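Local atomic coordinates of RimK-related lysine biosynthesis protein (Thermococcus kodakarensis, PDB entry 5K2M), a protein that binds ADP and magnesium as an ATP-grasp enzyme of the RimK family, LysX subfamily, and probably works as an ATP-dependent ligase in amino-acid biosynthesis. Residues A[70-75]-A[223-228]; A[78-83]-A[240-245]. All coordinates share one frame; numbering follows the deposited sequence.

Interaction 1 (A[70-75]-A[223-228]); sequences TVNSSR and EGALAI
Asn72 and Gly224 bring the two backbones within 5.5 Å, CA to CA, where the turn between strand 70-71 and helix 74-80 meets the entry to strand 225-233; the touching parts run 138° apart. The contact joins the small parallel sheet of this ATP-grasp protein to its five-stranded antiparallel sheet. Asn72, preceded by a cis peptide, reads Ala225 with both ends of its amide: OD1 accepts from Ala225 N at 2.8 Å, in the carbonyl plane and on a lone pair, and ND2 gives a nearly straight bond (165°) to Ala225 O. Gly224 CA lies 3.1 Å from Asn72 OD1 with a positive phi, a position that favours glycine. Glu223 turns CG between its backbone N and carbonyl carbon (chi1 54°), then extends, its two oxygens going to different partners. OE1 takes Arg75 NH1 on its anti side in a salt bridge of 3.1 Å; NH1 also donates to the backbone oxygen of Phe221. An alanine in place of Glu223 is likely to leave the Arg75 charge without its mate here and Ser73 OG without its acceptor. Ser73 OG caps Leu76 N at the helix start and also donates to Glu223 OE2, 2.7 Å away and from above the carboxylate plane.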
loop_
_atom_site.group_PDB
_atom_site.type_symbol
_atom_site.label_atom_id
_atom_site.label_comp_id
_atom_site.label_asym_id
_atom_site.label_seq_id
_atom_site.Cartn_x
_atom_site.Cartn_y
_atom_site.Cartn_z
ATOM N N THR A 70 8.972 33.109 -20.689
ATOM C CA THR A 70 7.861 33.221 -21.585
ATOM C C THR A 70 7.434 34.705 -21.700
ATOM O O THR A 70 7.415 35.433 -20.697
ATOM C CB THR A 70 6.790 32.263 -21.008
ATOM O OG1 THR A 70 6.662 31.093 -21.832
ATOM C CG2 THR A 70 5.535 32.904 -20.809
ATOM N N VAL A 71 7.113 35.152 -22.913
ATOM C CA VAL A 71 6.624 36.520 -23.128
ATOM C C VAL A 71 5.235 36.456 -23.782
ATOM O O VAL A 71 5.124 36.045 -24.941
ATOM C CB VAL A 71 7.567 37.336 -24.045
ATOM C CG1 VAL A 71 6.922 38.654 -24.465
ATOM C CG2 VAL A 71 8.916 37.582 -23.364
ATOM N N ASN A 72 4.170 36.841 -23.075
ATOM C CA ASN A 72 4.206 37.310 -21.680
ATOM C C ASN A 72 4.261 36.156 -20.682
ATOM O O ASN A 72 4.067 35.004 -21.055
ATOM C CB ASN A 72 2.985 38.187 -21.419
ATOM C CG ASN A 72 3.137 39.575 -22.021
ATOM O OD1 ASN A 72 4.166 40.222 -21.845
ATOM N ND2 ASN A 72 2.131 40.026 -22.745
ATOM N N SER A 73 4.532 36.469 -19.420
ATOM C CA SER A 73 4.544 35.470 -18.343
ATOM C C SER A 73 3.133 35.008 -17.977
ATOM O O SER A 73 2.155 35.703 -18.264
ATOM C CB SER A 73 5.239 36.051 -17.106
ATOM O OG SER A 73 4.428 37.028 -16.465
ATOM N N SER A 74 3.021 33.855 -17.319
ATOM C CA SER A 74 1.717 33.373 -16.891
ATOM C C SER A 74 1.032 34.338 -15.916
ATOM O O SER A 74 -0.175 34.571 -16.002
ATOM C CB SER A 74 1.803 31.960 -16.289
ATOM O OG SER A 74 2.626 31.913 -15.143
ATOM N N ARG A 75 1.798 34.899 -14.997
ATOM C CA ARG A 75 1.265 35.889 -14.071
ATOM C C ARG A 75 0.679 37.110 -14.812
ATOM O O ARG A 75 -0.431 37.533 -14.528
ATOM C CB ARG A 75 2.351 36.304 -13.060
ATOM C CG ARG A 75 1.943 37.391 -12.073
ATOM C CD ARG A 75 2.426 38.768 -12.529
ATOM N NE ARG A 75 1.775 39.887 -11.835
ATOM C CZ ARG A 75 2.066 41.177 -12.022
ATOM N NH1 ARG A 75 3.006 41.548 -12.890
ATOM N NH2 ARG A 75 1.412 42.109 -11.334
ATOM N N GLU A 223 6.039 44.528 -16.066
ATOM C CA GLU A 223 6.683 43.586 -16.972
ATOM C C GLU A 223 5.887 43.474 -18.250
ATOM O O GLU A 223 4.722 43.885 -18.314
ATOM C CB GLU A 223 6.782 42.187 -16.335
ATOM C CG GLU A 223 5.452 41.633 -15.838
ATOM C CD GLU A 223 5.490 40.146 -15.486
ATOM O OE1 GLU A 223 5.096 39.788 -14.360
ATOM O OE2 GLU A 223 5.878 39.312 -16.329
ATOM N N GLY A 224 6.531 42.908 -19.262
ATOM C CA GLY A 224 5.836 42.386 -20.431
ATOM C C GLY A 224 5.522 43.370 -21.535
ATOM O O GLY A 224 6.011 44.500 -21.554
ATOM N N ALA A 225 4.711 42.893 -22.476
ATOM C CA ALA A 225 4.295 43.656 -23.632
ATOM C C ALA A 225 2.784 43.789 -23.558
ATOM O O ALA A 225 2.082 42.785 -23.565
ATOM C CB ALA A 225 4.696 42.925 -24.878
ATOM N N LEU A 226 2.297 45.021 -23.458
ATOM C CA LEU A 226 0.880 45.279 -23.239
ATOM C C LEU A 226 0.291 46.217 -24.277
ATOM O O LEU A 226 0.881 47.249 -24.610
ATOM C CB LEU A 226 0.647 45.870 -21.836
ATOM C CG LEU A 226 0.868 44.950 -20.626
ATOM C CD1 LEU A 226 0.691 45.741 -19.338
ATOM C CD2 LEU A 226 -0.054 43.733 -20.638
ATOM N N ALA A 227 -0.888 45.846 -24.778
ATOM C CA ALA A 227 -1.737 46.773 -25.512
ATOM C C ALA A 227 -2.724 47.345 -24.527
ATOM O O ALA A 227 -3.474 46.614 -23.897
ATOM C CB ALA A 227 -2.465 46.075 -26.642
ATOM N N ILE A 228 -2.719 48.659 -24.411
ATOM C CA ILE A 228 -3.497 49.355 -23.419
ATOM C C ILE A 228 -4.635 50.097 -24.116
ATOM O O ILE A 228 -4.429 50.661 -25.190
ATOM C CB ILE A 228 -2.591 50.328 -22.648
ATOM C CG1 ILE A 228 -1.407 49.547 -22.059
ATOM C CG2 ILE A 228 -3.388 51.046 -21.555
ATOM C CD1 ILE A 228 -0.230 50.395 -21.668
HETATM O O HOH W 1 5.331 39.238 -19.021
#

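Interaction 2 (A[78-83]-A[240-245]); sequences FEAGDK and NEVNPN. With MG (magnesium ion), chain R; MG (magnesium ion), chain Q; ADP (adenosine-5'-diphosphate), chain O.
Lys83 and Glu241 meet beside the ADP diphosphate in the ATP-grasp active site, where the end of helix 74-80 and the residues after it face strand 236-243, which carries a classic beta bulge at Asn240 and Glu241, opposite Asp229. The charged contact is a salt bridge: Lys83 NZ comes to Glu241 OE2 at 3.0 Å from above the carboxylate plane, 64° out of it. Bends at chi2 and chi4 curl the lysine so that NZ also donates to ADP O3B at 2.7 Å, joining carboxylate and beta-phosphate; Lys122 also binds the nucleotide. Asn240 ND2 binds ADP O2A almost straight (170°), and its OD1 is held by Gln162.

Metal bonds centre on Glu241, whose CG lies anti to its backbone N (chi1 -171°) and whose extended chain carries the carboxylate to the ions. Glu241 OE2 makes the short bond to one magnesium, 1.9 Å, and OE1 the long one, 2.5 Å; Asn243 OD1 and ADP O3B also bind this ion. OE1 bridges to the second, bound by ADP O1A and O1B, and Asp229 helps complete the site. The two cations would probably polarise this carboxylate.

Apolar packing lies at the other end: Ala80 CB touches Val242 CG2 at 3.6 Å, and the Pro244 ring rests against Ala80 and Gly81. One water accepts from Val242 N at 3.0 Å and lies 3.1 Å from Ala80 O, to which it can donate.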
loop_
_atom_site.group_PDB
_atom_site.type_symbol
_atom_site.label_atom_id
_atom_site.label_comp_id
_atom_site.label_asym_id
_atom_site.label_seq_id
_atom_site.Cartn_x
_atom_site.Cartn_y
_atom_site.Cartn_z
ATOM N N PHE A 78 -2.519 36.207 -16.807
ATOM C CA PHE A 78 -3.666 36.073 -15.923
ATOM C C PHE A 78 -4.172 37.423 -15.411
ATOM O O PHE A 78 -5.352 37.703 -15.486
ATOM C CB PHE A 78 -3.371 35.177 -14.711
ATOM C CG PHE A 78 -4.469 35.220 -13.688
ATOM C CD1 PHE A 78 -5.762 34.828 -14.040
ATOM C CD2 PHE A 78 -4.250 35.749 -12.425
ATOM C CE1 PHE A 78 -6.803 34.907 -13.122
ATOM C CE2 PHE A 78 -5.276 35.813 -11.499
ATOM C CZ PHE A 78 -6.553 35.398 -11.846
ATOM N N GLU A 79 -3.281 38.251 -14.873
ATOM C CA GLU A 79 -3.732 39.492 -14.257
ATOM C C GLU A 79 -4.175 40.526 -15.271
ATOM O O GLU A 79 -5.267 41.086 -15.143
ATOM C CB GLU A 79 -2.682 40.060 -13.310
ATOM C CG GLU A 79 -2.424 39.123 -12.149
ATOM C CD GLU A 79 -2.288 39.819 -10.808
ATOM O OE1 GLU A 79 -2.613 41.026 -10.685
ATOM O OE2 GLU A 79 -1.850 39.125 -9.865
ATOM N N ALA A 80 -3.355 40.774 -16.283
ATOM C CA ALA A 80 -3.740 41.719 -17.340
ATOM C C ALA A 80 -4.982 41.249 -18.112
ATOM O O ALA A 80 -5.841 42.060 -18.465
ATOM C CB ALA A 80 -2.577 41.963 -18.296
ATOM N N GLY A 81 -5.091 39.941 -18.346
ATOM C CA GLY A 81 -6.194 39.385 -19.147
ATOM C C GLY A 81 -7.556 39.328 -18.469
ATOM O O GLY A 81 -8.545 38.979 -19.097
ATOM N N ASP A 82 -7.608 39.642 -17.182
ATOM C CA ASP A 82 -8.844 39.628 -16.434
ATOM C C ASP A 82 -9.244 41.056 -16.127
ATOM O O ASP A 82 -8.468 41.785 -15.508
ATOM C CB ASP A 82 -8.660 38.845 -15.127
ATOM C CG ASP A 82 -9.959 38.658 -14.397
ATOM O OD1 ASP A 82 -10.644 37.671 -14.705
ATOM O OD2 ASP A 82 -10.335 39.530 -13.583
ATOM N N LYS A 83 -10.439 41.468 -16.546
ATOM C CA LYS A 83 -10.847 42.859 -16.358
ATOM C C LYS A 83 -10.738 43.266 -14.896
ATOM O O LYS A 83 -10.264 44.348 -14.592
ATOM C CB LYS A 83 -12.278 43.103 -16.857
ATOM C CG LYS A 83 -12.483 42.957 -18.358
ATOM C CD LYS A 83 -11.682 43.990 -19.123
ATOM C CE LYS A 83 -12.201 44.180 -20.544
ATOM N NZ LYS A 83 -12.045 42.959 -21.385
ATOM N N ASN A 240 -8.823 51.916 -19.399
ATOM C CA ASN A 240 -9.958 51.015 -19.353
ATOM C C ASN A 240 -9.495 49.590 -19.087
ATOM O O ASN A 240 -9.971 48.918 -18.165
ATOM C CB ASN A 240 -10.741 51.075 -20.663
ATOM C CG ASN A 240 -11.775 49.969 -20.766
ATOM O OD1 ASN A 240 -12.543 49.748 -19.834
ATOM N ND2 ASN A 240 -11.790 49.261 -21.889
ATOM N N GLU A 241 -8.539 49.159 -19.894
ATOM C CA GLU A 241 -8.154 47.775 -19.969
ATOM C C GLU A 241 -6.716 47.651 -20.446
ATOM O O GLU A 241 -6.213 48.544 -21.110
ATOM C CB GLU A 241 -9.063 47.133 -21.003
ATOM C CG GLU A 241 -8.937 45.652 -21.062
ATOM C CD GLU A 241 -9.240 45.075 -22.414
ATOM O OE1 GLU A 241 -9.322 45.789 -23.440
ATOM O OE2 GLU A 241 -9.351 43.852 -22.430
ATOM N N VAL A 242 -6.074 46.535 -20.118
ATOM C CA VAL A 242 -4.788 46.153 -20.708
ATOM C C VAL A 242 -4.950 44.748 -21.311
ATOM O O VAL A 242 -5.811 43.997 -20.874
ATOM C CB VAL A 242 -3.646 46.207 -19.668
ATOM C CG1 VAL A 242 -3.474 47.632 -19.141
ATOM C CG2 VAL A 242 -3.908 45.263 -18.506
ATOM N N ASN A 243 -4.141 44.410 -22.315
ATOM C CA ASN A 243 -4.294 43.156 -23.066
ATOM C C ASN A 243 -2.947 42.469 -23.263
ATOM O O ASN A 243 -2.062 43.052 -23.878
ATOM C CB ASN A 243 -4.885 43.449 -24.431
ATOM C CG ASN A 243 -6.298 43.974 -24.356
ATOM O OD1 ASN A 243 -7.256 43.198 -24.228
ATOM N ND2 ASN A 243 -6.450 45.299 -24.463
ATOM N N PRO A 244 -2.782 41.236 -22.747
ATOM C CA PRO A 244 -1.495 40.533 -22.812
ATOM C C PRO A 244 -1.203 39.672 -24.053
ATOM O O PRO A 244 -0.135 39.065 -24.115
ATOM C CB PRO A 244 -1.533 39.658 -21.563
ATOM C CG PRO A 244 -2.971 39.316 -21.411
ATOM C CD PRO A 244 -3.756 40.502 -21.917
ATOM N N ASN A 245 -2.107 39.593 -25.022
ATOM C CA ASN A 245 -1.784 38.948 -26.309
ATOM C C ASN A 245 -2.117 39.904 -27.437
ATOM O O ASN A 245 -2.989 39.652 -28.259
ATOM C CB ASN A 245 -2.521 37.610 -26.496
ATOM C CG ASN A 245 -1.967 36.776 -27.677
ATOM O OD1 ASN A 245 -0.940 37.107 -28.286
ATOM N ND2 ASN A 245 -2.660 35.683 -27.999
HETATM MG MG MG R . -9.263 43.388 -24.301
HETATM MG MG MG Q . -10.368 46.474 -25.402
HETATM P PB ADP O . -12.531 44.075 -24.775
HETATM O O1B ADP O . -11.955 44.984 -25.826
HETATM O O2B ADP O . -13.658 43.197 -25.265
HETATM O O3B ADP O . -11.524 43.279 -23.983
HETATM P PA ADP O . -13.141 46.636 -23.569
HETATM O O1A ADP O . -11.842 47.143 -24.166
HETATM O O2A ADP O . -13.384 47.002 -22.141
HETATM O O3A ADP O . -13.287 45.044 -23.720
HETATM O "O5'" ADP O . -14.375 47.176 -24.438
HETATM C "C5'" ADP O . -14.350 47.161 -25.847
HETATM C "C4'" ADP O . -14.692 48.541 -26.383
HETATM O "O4'" ADP O . -16.002 48.914 -25.940
HETATM C "C3'" ADP O . -13.755 49.654 -25.942
HETATM O "O3'" ADP O . -12.641 49.801 -26.837
HETATM C "C2'" ADP O . -14.681 50.855 -25.969
HETATM O "O2'" ADP O . -14.818 51.396 -27.281
HETATM C "C1'" ADP O . -16.026 50.290 -25.582
HETATM N N9 ADP O . -16.231 50.411 -24.131
HETATM C C8 ADP O . -15.908 49.492 -23.197
HETATM N N7 ADP O . -16.209 49.918 -21.957
HETATM C C5 ADP O . -16.727 51.152 -22.099
HETATM C C6 ADP O . -17.273 52.167 -21.200
HETATM N N6 ADP O . -17.311 51.951 -19.867
HETATM N N1 ADP O . -17.723 53.310 -21.755
HETATM C C2 ADP O . -17.688 53.538 -23.075
HETATM N N3 ADP O . -17.209 52.663 -23.958
HETATM C C4 ADP O . -16.732 51.475 -23.533
HETATM O O HOH W 2 -7.635 44.580 -18.448
HETATM O O HOH W 3 -9.285 46.178 -16.790
HETATM O O HOH W 4 -11.143 47.640 -27.036
HETATM O O HOH W 5 -9.235 41.337 -23.486
#

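How the interactions relate
Interactions 1 and 2 lie side by side, their centres 9 Å apart. Both draw on helix 74-80, interaction 1 at its start and interaction 2 at its end, and both reach the antiparallel sheet in which strands 225-233 and 236-243 are neighbours. Their segments alternate along the chain: 70-75, 78-83, 223-228, 240-245. They touch directly, with probable hydrogen bonds from Asn72 ND2 to Pro244 O (2.8 Å) and from Ala227 N to Asn243 O (3.2 Å), while Leu226 CD2 packs on Ala80 CB. The parallel sheet is thus linked through one helix and two adjacent strands to the magnesium and nucleotide site.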